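Local coordinates for protein Pcza361.24 (Amycolatopsis orientalis, PDB 3G2M) that probably transfers a methyl group from S-adenosyl-L-methionine to an amine nitrogen of a glycopeptide antibiotic during its biosynthesis, at residues 71-79 against 183-191; 139-147 against 164-175. One frame throughout, in Å; residues are numbered along the deposited sequence. Where two conformers were deposited one is given.

Both contacts belong to the Rossmann-like fold of an S-adenosyl-L-methionine-dependent methyltransferase, built round a mixed seven-stranded sheet. Contact 1 packs helix 69-79 on strand 184-191, an inner strand of that sheet; contact 2 packs the loop after strand 135-139, an outermost strand, on helix 166-179, and is nested along the chain within the loop that contact 1 closes. Their centres lie 18 Å apart and their nearest atoms about 4 Å, without touching. Both reach the cofactor site, which is empty in this chain: contact 2 contains the binding residues Asp141 and Met142, while in contact 1 Glu71 pairs with the binding residues Arg95 and Ser157.

Contact 1. Residues 71-79 against 183-191; sequences EAREFATRT and GGKFLLSLA
Across the interface between helix 71-79 and strand 184-191, one direct hydrogen bond forms: Ser189 OG donates to Glu71 OE2 over 2.7 Å, arriving from above the carboxylate plane, 46° out of it. Glu71 reaches the strand on a fully extended chain, with CG trans to the backbone N (chi1 -173°). The same oxygen also bonds to Ser157 OG and its twin OE1 forms a salt bridge with Arg95, so both carboxylate oxygens are engaged next to the cofactor site.

Apolar packing centres on Phe75. Its CD1 lies 3.8 Å from Leu187 CB, and Leu187 O sits at the ring edge, near the plane, 3.7 Å from CE1. The far corner, CZ, rests 3.6 Å from Ser189 CB. One turn further along, Thr79 CG2 meets Leu187 CD2 at 4.1 Å, the two side chains crossing at about a right angle.

At the end of the helix, Lys185 passes Thr79 O with its CD, while its ammonium group pairs with Glu288. The helix runs roughly antiparallel to the strand, at 146°, and rests on one face of the sheet, with Leu286 of strand 284-290 also touching Phe75; on the other face, Leu188 and Leu190 pack against helix 254-263.

Contact 2. Residues 139-147 against 164-175; sequences QGDMSAFAL and LDEADRRGLYAS
Ser143 presses its carbonyl against helix 166-175 at Gly171 without gaining a conventional hydrogen bond. Ser143 O lies 3.2 Å from Gly171 CA in a CA-H...O contact; Gly171 has no side chain, which lets the two backbones come this close. Met142 O, buried here without a conventional polar partner in the model, receives a similar contact from Leu172 CA and has Leu172 CD1 3.4 Å away.

Beside this, Ser143 CB packs 3.8 Å from Asp168 CB, and a water that donates to Asp168 OD2 makes a weak bond to Ser143 OG. Asp141 OD1 accepts from both Ser143 OG and Ser143 N, reached by both from the same face of its carboxylate. The bond from Ser143 N to Asp141 OD1, at 2.9 Å and 162°, closes an Asx turn within a type I beta turn.

The selenium of selenomethionine Met142, in a side chain extended beyond CG, lies 3.9 Å from Leu164 CD1, and its CE meets Leu164 CD2. Ser175 CB sits over one face of Phe145, 3.8 Å from the ring centroid, in a CH-pi contact; its OG bonds back to Gly171 O.

Asp141 and Met142 bind S-adenosyl-L-methionine, so this contact packs a cofactor-binding loop against a helix flanking the sheet. The loop follows strand 135-139, the third strand of the Rossmann-like methyltransferase fold, where an acidic residue commonly meets the cofactor's adenine; Asp141 probably plays that part.

Contact 1. Residues 71-79 against 183-191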
loop_
_atom_site.group_PDB
_atom_site.type_symbol
_atom_site.label_atom_id
_atom_site.label_comp_id
_atom_site.label_asym_id
_atom_site.label_seq_id
_atom_site.Cartn_x
_atom_site.Cartn_y
_atom_site.Cartn_z
ATOM N N GLU A 71 15.258 19.180 -5.958
ATOM C CA GLU A 71 14.275 18.898 -4.917
ATOM C C GLU A 71 14.397 19.903 -3.776
ATOM O O GLU A 71 13.400 20.497 -3.363
ATOM C CB GLU A 71 14.421 17.461 -4.404
ATOM C CG GLU A 71 13.326 17.052 -3.442
ATOM C CD GLU A 71 13.511 15.663 -2.863
ATOM O OE1 GLU A 71 14.334 14.880 -3.385
ATOM O OE2 GLU A 71 12.816 15.351 -1.872
ATOM N N ALA A 72 15.619 20.104 -3.284
ATOM C CA ALA A 72 15.867 21.062 -2.205
ATOM C C ALA A 72 15.434 22.471 -2.600
ATOM O O ALA A 72 14.869 23.205 -1.784
ATOM C CB ALA A 72 17.334 21.041 -1.786
ATOM N N ARG A 73 15.693 22.820 -3.860
ATOM C CA ARG A 73 15.262 24.077 -4.459
ATOM C C ARG A 73 13.741 24.245 -4.393
ATOM O O ARG A 73 13.248 25.329 -4.065
ATOM C CB ARG A 73 15.731 24.131 -5.913
ATOM C CG ARG A 73 15.799 25.517 -6.544
ATOM C CD ARG A 73 16.413 25.421 -7.937
ATOM N NE ARG A 73 15.581 24.621 -8.839
ATOM C CZ ARG A 73 16.044 23.848 -9.821
ATOM N NH1 ARG A 73 17.352 23.739 -10.042
ATOM N NH2 ARG A 73 15.191 23.165 -10.576
ATOM N N GLU A 74 13.000 23.177 -4.700
ATOM C CA GLU A 74 11.537 23.240 -4.649
ATOM C C GLU A 74 11.030 23.449 -3.233
ATOM O O GLU A 74 10.082 24.208 -3.018
ATOM C CB GLU A 74 10.879 22.013 -5.283
ATOM C CG GLU A 74 10.737 22.099 -6.798
ATOM C CD GLU A 74 9.827 23.228 -7.285
ATOM O OE1 GLU A 74 8.816 23.560 -6.622
ATOM O OE2 GLU A 74 10.121 23.777 -8.361
ATOM N N PHE A 75 11.670 22.782 -2.273
ATOM C CA PHE A 75 11.349 22.977 -0.863
ATOM C C PHE A 75 11.553 24.440 -0.475
ATOM O O PHE A 75 10.665 25.053 0.116
ATOM C CB PHE A 75 12.169 22.044 0.031
ATOM C CG PHE A 75 11.593 20.648 0.158
ATOM C CD1 PHE A 75 10.419 20.424 0.875
ATOM C CD2 PHE A 75 12.232 19.563 -0.426
ATOM C CE1 PHE A 75 9.886 19.136 0.997
ATOM C CE2 PHE A 75 11.705 18.266 -0.304
ATOM C CZ PHE A 75 10.537 18.059 0.413
ATOM N N ALA A 76 12.706 25.000 -0.842
ATOM C CA ALA A 76 13.015 26.411 -0.576
ATOM C C ALA A 76 12.008 27.364 -1.226
ATOM O O ALA A 76 11.546 28.310 -0.586
ATOM C CB ALA A 76 14.426 26.738 -1.025
ATOM N N THR A 77 11.669 27.100 -2.488
ATOM C CA THR A 77 10.709 27.909 -3.244
ATOM C C THR A 77 9.331 27.946 -2.578
ATOM O O THR A 77 8.709 29.007 -2.480
ATOM C CB THR A 77 10.575 27.393 -4.701
ATOM O OG1 THR A 77 11.839 27.510 -5.368
ATOM C CG2 THR A 77 9.526 28.180 -5.480
ATOM N N ARG A 78 8.871 26.786 -2.117
ATOM C CA ARG A 78 7.522 26.641 -1.566
ATOM C C ARG A 78 7.398 27.101 -0.114
ATOM O O ARG A 78 6.299 27.429 0.338
ATOM C CB ARG A 78 7.023 25.197 -1.722
ATOM C CG ARG A 78 6.873 24.740 -3.175
ATOM C CD ARG A 78 5.803 25.525 -3.907
ATOM N NE ARG A 78 6.167 25.769 -5.298
ATOM C CZ ARG A 78 5.573 26.661 -6.091
ATOM N NH1 ARG A 78 4.567 27.404 -5.642
ATOM N NH2 ARG A 78 5.989 26.811 -7.341
ATOM N N THR A 79 8.518 27.129 0.608
ATOM C CA THR A 79 8.527 27.572 2.005
ATOM C C THR A 79 8.274 29.069 2.117
ATOM O O THR A 79 7.441 29.503 2.917
ATOM C CB THR A 79 9.862 27.255 2.711
ATOM O OG1 THR A 79 10.953 27.634 1.859
ATOM C CG2 THR A 79 9.959 25.770 3.054
ATOM N N GLY A 183 0.820 28.267 12.869
ATOM C CA GLY A 183 1.081 28.760 11.515
ATOM C C GLY A 183 2.206 28.043 10.781
ATOM O O GLY A 183 2.507 28.373 9.634
ATOM N N GLY A 184 2.836 27.067 11.435
ATOM C CA GLY A 184 3.941 26.321 10.835
ATOM C C GLY A 184 3.484 25.449 9.676
ATOM O O GLY A 184 2.320 25.043 9.614
ATOM N N LYS A 185 4.392 25.162 8.750
ATOM C CA LYS A 185 4.042 24.315 7.610
ATOM C C LYS A 185 4.812 22.995 7.497
ATOM O O LYS A 185 5.996 22.897 7.852
ATOM C CB LYS A 185 4.036 25.094 6.284
ATOM C CG LYS A 185 5.315 25.824 5.907
ATOM C CD LYS A 185 5.016 26.938 4.873
ATOM C CE LYS A 185 4.146 26.433 3.707
ATOM N NZ LYS A 185 3.682 27.546 2.818
ATOM N N PHE A 186 4.091 21.984 7.020
ATOM C CA PHE A 186 4.618 20.654 6.761
ATOM C C PHE A 186 4.756 20.511 5.252
ATOM O O PHE A 186 3.766 20.573 4.525
ATOM C CB PHE A 186 3.650 19.602 7.329
ATOM C CG PHE A 186 4.118 18.174 7.181
ATOM C CD1 PHE A 186 5.474 17.859 7.042
ATOM C CD2 PHE A 186 3.191 17.130 7.231
ATOM C CE1 PHE A 186 5.892 16.538 6.918
ATOM C CE2 PHE A 186 3.604 15.798 7.121
ATOM C CZ PHE A 186 4.947 15.502 6.960
ATOM N N LEU A 187 5.989 20.348 4.783
ATOM C CA LEU A 187 6.252 20.222 3.351
ATOM C C LEU A 187 6.696 18.815 3.026
ATOM O O LEU A 187 7.563 18.263 3.703
ATOM C CB LEU A 187 7.337 21.205 2.888
ATOM C CG LEU A 187 7.164 22.730 2.878
ATOM C CD1 LEU A 187 6.110 23.180 1.900
ATOM C CD2 LEU A 187 6.878 23.309 4.243
ATOM N N LEU A 188 6.105 18.245 1.982
ATOM C CA LEU A 188 6.463 16.904 1.536
ATOM C C LEU A 188 6.743 16.895 0.036
ATOM O O LEU A 188 6.054 17.561 -0.730
ATOM C CB LEU A 188 5.331 15.906 1.834
ATOM C CG LEU A 188 4.582 15.876 3.168
ATOM C CD1 LEU A 188 3.403 16.841 3.164
ATOM C CD2 LEU A 188 4.070 14.450 3.425
ATOM N N SER A 189 7.768 16.159 -0.379
ATOM C CA SER A 189 7.894 15.792 -1.783
ATOM C C SER A 189 7.394 14.365 -1.938
ATOM O O SER A 189 7.557 13.547 -1.027
ATOM C CB SER A 189 9.329 15.924 -2.278
ATOM O OG SER A 189 10.174 14.956 -1.687
ATOM N N LEU A 190 6.766 14.079 -3.076
ATOM C CA LEU A 190 6.189 12.764 -3.345
ATOM C C LEU A 190 6.377 12.430 -4.809
ATOM O O LEU A 190 5.913 13.177 -5.670
ATOM C CB LEU A 190 4.684 12.743 -3.023
ATOM C CG LEU A 190 4.247 13.083 -1.584
ATOM C CD1 LEU A 190 2.758 13.394 -1.512
ATOM C CD2 LEU A 190 4.610 11.973 -0.621
ATOM N N ALA A 191 7.043 11.311 -5.080
ATOM C CA ALA A 191 7.200 10.813 -6.446
ATOM C C ALA A 191 5.838 10.484 -7.065
ATOM O O ALA A 191 4.961 9.935 -6.389
ATOM C CB ALA A 191 8.106 9.598 -6.467
#

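Contact 2. Residues 139-147 against 164-175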
loop_
_atom_site.group_PDB
_atom_site.type_symbol
_atom_site.label_atom_id
_atom_site.label_comp_id
_atom_site.label_asym_id
_atom_site.label_seq_id
_atom_site.Cartn_x
_atom_site.Cartn_y
_atom_site.Cartn_z
ATOM N N GLN A 139 19.011 11.619 16.846
ATOM C CA GLN A 139 18.555 10.271 16.540
ATOM C C GLN A 139 17.069 10.142 16.849
ATOM O O GLN A 139 16.615 10.506 17.931
ATOM C CB GLN A 139 19.361 9.202 17.282
ATOM C CG GLN A 139 18.977 7.787 16.852
ATOM C CD GLN A 139 20.051 6.752 17.115
ATOM O OE1 GLN A 139 21.028 6.999 17.824
ATOM N NE2 GLN A 139 19.868 5.572 16.539
ATOM N N GLY A 140 16.311 9.625 15.886
ATOM C CA GLY A 140 14.883 9.444 16.097
ATOM C C GLY A 140 14.177 8.788 14.936
ATOM O O GLY A 140 14.724 8.684 13.842
ATOM N N ASP A 141 12.946 8.369 15.196
ATOM C CA ASP A 141 12.100 7.675 14.233
ATOM C C ASP A 141 11.015 8.613 13.694
ATOM O O ASP A 141 10.146 9.054 14.447
ATOM C CB ASP A 141 11.448 6.486 14.944
ATOM C CG ASP A 141 10.752 5.538 14.003
ATOM O OD1 ASP A 141 10.270 5.960 12.924
ATOM O OD2 ASP A 141 10.673 4.354 14.367
HETATM N N MSE A 142 11.053 8.888 12.388
HETATM C CA MSE A 142 10.062 9.747 11.725
HETATM C C MSE A 142 8.596 9.338 11.974
HETATM O O MSE A 142 7.710 10.180 11.901
HETATM C CB MSE A 142 10.335 9.842 10.210
HETATM C CG MSE A 142 10.376 8.495 9.498
HETATM SE SE MSE A 142 10.271 8.611 7.547
HETATM C CE MSE A 142 11.322 6.979 7.211
ATOM N N SER A 143 8.341 8.060 12.259
ATOM C CA SER A 143 6.968 7.591 12.500
ATOM C C SER A 143 6.513 7.772 13.959
ATOM O O SER A 143 5.327 7.646 14.273
ATOM C CB SER A 143 6.806 6.130 12.066
ATOM O OG SER A 143 7.437 5.243 12.973
ATOM N N ALA A 144 7.458 8.069 14.846
ATOM C CA ALA A 144 7.150 8.272 16.262
ATOM C C ALA A 144 8.329 8.978 16.914
ATOM O O ALA A 144 9.225 8.332 17.450
ATOM C CB ALA A 144 6.877 6.940 16.948
ATOM N N PHE A 145 8.352 10.298 16.815
ATOM C CA PHE A 145 9.424 11.094 17.423
ATOM C C PHE A 145 8.848 12.148 18.358
ATOM O O PHE A 145 7.670 12.506 18.268
ATOM C CB PHE A 145 10.321 11.742 16.349
ATOM C CG PHE A 145 9.596 12.708 15.444
ATOM C CD1 PHE A 145 9.609 14.076 15.712
ATOM C CD2 PHE A 145 8.897 12.253 14.327
ATOM C CE1 PHE A 145 8.940 14.968 14.892
ATOM C CE2 PHE A 145 8.230 13.143 13.497
ATOM C CZ PHE A 145 8.240 14.502 13.785
ATOM N N ALA A 146 9.700 12.651 19.248
ATOM C CA ALA A 146 9.301 13.639 20.228
ATOM C C ALA A 146 10.531 14.436 20.627
ATOM O O ALA A 146 11.495 13.876 21.145
ATOM C CB ALA A 146 8.689 12.954 21.440
ATOM N N LEU A 147 10.489 15.735 20.364
ATOM C CA LEU A 147 11.577 16.644 20.701
ATOM C C LEU A 147 11.089 17.716 21.649
ATOM O O LEU A 147 9.890 17.982 21.726
ATOM C CB LEU A 147 12.132 17.310 19.434
ATOM C CG LEU A 147 12.553 16.367 18.306
ATOM C CD1 LEU A 147 12.918 17.139 17.057
ATOM C CD2 LEU A 147 13.702 15.494 18.764
ATOM N N LEU A 164 7.306 4.031 4.881
ATOM C CA LEU A 164 6.375 3.805 5.994
ATOM C C LEU A 164 5.057 3.182 5.532
ATOM O O LEU A 164 4.470 3.624 4.538
ATOM C CB LEU A 164 6.084 5.134 6.708
ATOM C CG LEU A 164 7.235 5.933 7.336
ATOM C CD1 LEU A 164 6.689 7.194 8.022
ATOM C CD2 LEU A 164 8.034 5.067 8.329
ATOM N N ASP A 165 4.590 2.172 6.263
ATOM C CA ASP A 165 3.280 1.582 6.006
ATOM C C ASP A 165 2.160 2.520 6.483
ATOM O O ASP A 165 2.433 3.607 7.001
ATOM C CB ASP A 165 3.160 0.157 6.602
ATOM C CG ASP A 165 3.185 0.127 8.125
ATOM O OD1 ASP A 165 2.988 1.170 8.786
ATOM O OD2 ASP A 165 3.409 -0.975 8.670
ATOM N N GLU A 166 0.911 2.105 6.302
ATOM C CA GLU A 166 -0.211 2.987 6.586
ATOM C C GLU A 166 -0.226 3.461 8.040
ATOM O O GLU A 166 -0.400 4.650 8.284
ATOM C CB GLU A 166 -1.558 2.350 6.212
ATOM C CG GLU A 166 -2.709 3.385 6.147
ATOM C CD GLU A 166 -4.088 2.746 6.055
ATOM O OE1 GLU A 166 -4.171 1.503 6.168
ATOM O OE2 GLU A 166 -5.088 3.487 5.882
ATOM N N ALA A 167 -0.037 2.531 8.979
ATOM C CA ALA A 167 -0.086 2.830 10.417
ATOM C C ALA A 167 1.055 3.758 10.841
ATOM O O ALA A 167 0.857 4.686 11.639
ATOM C CB ALA A 167 -0.068 1.526 11.239
ATOM N N ASP A 168 2.240 3.526 10.284
ATOM C CA ASP A 168 3.402 4.365 10.581
ATOM C C ASP A 168 3.298 5.772 9.982
ATOM O O ASP A 168 3.777 6.746 10.578
ATOM C CB ASP A 168 4.696 3.672 10.149
ATOM C CG ASP A 168 5.113 2.560 11.114
ATOM O OD1 ASP A 168 4.598 2.508 12.254
ATOM O OD2 ASP A 168 5.975 1.743 10.735
ATOM N N ARG A 169 2.686 5.885 8.804
ATOM C CA ARG A 169 2.377 7.211 8.250
ATOM C C ARG A 169 1.436 7.992 9.182
ATOM O O ARG A 169 1.604 9.196 9.360
ATOM C CB ARG A 169 1.800 7.106 6.832
ATOM C CG ARG A 169 2.821 6.535 5.825
ATOM C CD ARG A 169 2.418 6.740 4.351
ATOM N NE ARG A 169 1.123 6.147 3.992
ATOM C CZ ARG A 169 0.941 4.884 3.606
ATOM N NH1 ARG A 169 1.964 4.029 3.571
ATOM N NH2 ARG A 169 -0.280 4.464 3.284
ATOM N N ARG A 170 0.446 7.308 9.751
ATOM C CA ARG A 170 -0.423 7.911 10.774
ATOM C C ARG A 170 0.392 8.478 11.945
ATOM O O ARG A 170 0.126 9.576 12.416
ATOM C CB ARG A 170 -1.445 6.894 11.299
ATOM C CG ARG A 170 -2.699 6.741 10.439
ATOM C CD ARG A 170 -3.762 5.879 11.137
ATOM N NE ARG A 170 -4.040 4.638 10.415
ATOM C CZ ARG A 170 -3.873 3.409 10.897
ATOM N NH1 ARG A 170 -3.440 3.205 12.140
ATOM N NH2 ARG A 170 -4.163 2.371 10.128
ATOM N N GLY A 171 1.375 7.714 12.416
ATOM C CA GLY A 171 2.281 8.169 13.480
ATOM C C GLY A 171 3.111 9.366 13.056
ATOM O O GLY A 171 3.340 10.278 13.852
ATOM N N LEU A 172 3.573 9.360 11.804
ATOM C CA LEU A 172 4.261 10.513 11.218
ATOM C C LEU A 172 3.395 11.773 11.255
ATOM O O LEU A 172 3.840 12.820 11.739
ATOM C CB LEU A 172 4.682 10.215 9.762
ATOM C CG LEU A 172 5.090 11.381 8.843
ATOM C CD1 LEU A 172 6.402 12.023 9.304
ATOM C CD2 LEU A 172 5.214 10.892 7.399
ATOM N N TYR A 173 2.162 11.670 10.748
ATOM C CA TYR A 173 1.281 12.835 10.646
ATOM C C TYR A 173 0.989 13.449 12.025
ATOM O O TYR A 173 1.035 14.667 12.198
ATOM C CB TYR A 173 -0.028 12.486 9.919
ATOM C CG TYR A 173 0.124 11.833 8.551
ATOM C CD1 TYR A 173 1.126 12.229 7.660
ATOM C CD2 TYR A 173 -0.761 10.832 8.142
ATOM C CE1 TYR A 173 1.248 11.625 6.403
ATOM C CE2 TYR A 173 -0.640 10.227 6.895
ATOM C CZ TYR A 173 0.367 10.624 6.037
ATOM O OH TYR A 173 0.486 10.015 4.802
ATOM N N ALA A 174 0.714 12.599 13.004
ATOM C CA ALA A 174 0.455 13.062 14.377
ATOM C C ALA A 174 1.695 13.673 15.026
ATOM O O ALA A 174 1.609 14.729 15.653
ATOM C CB ALA A 174 -0.098 11.924 15.232
ATOM N N SER A 175 2.842 13.019 14.857
ATOM C CA SER A 175 4.111 13.536 15.371
ATOM C C SER A 175 4.410 14.929 14.813
ATOM O O SER A 175 4.731 15.848 15.566
ATOM C CB SER A 175 5.262 12.574 15.068
ATOM O OG SER A 175 5.125 11.344 15.775
HETATM O O HOH W 1 8.504 2.665 10.969
#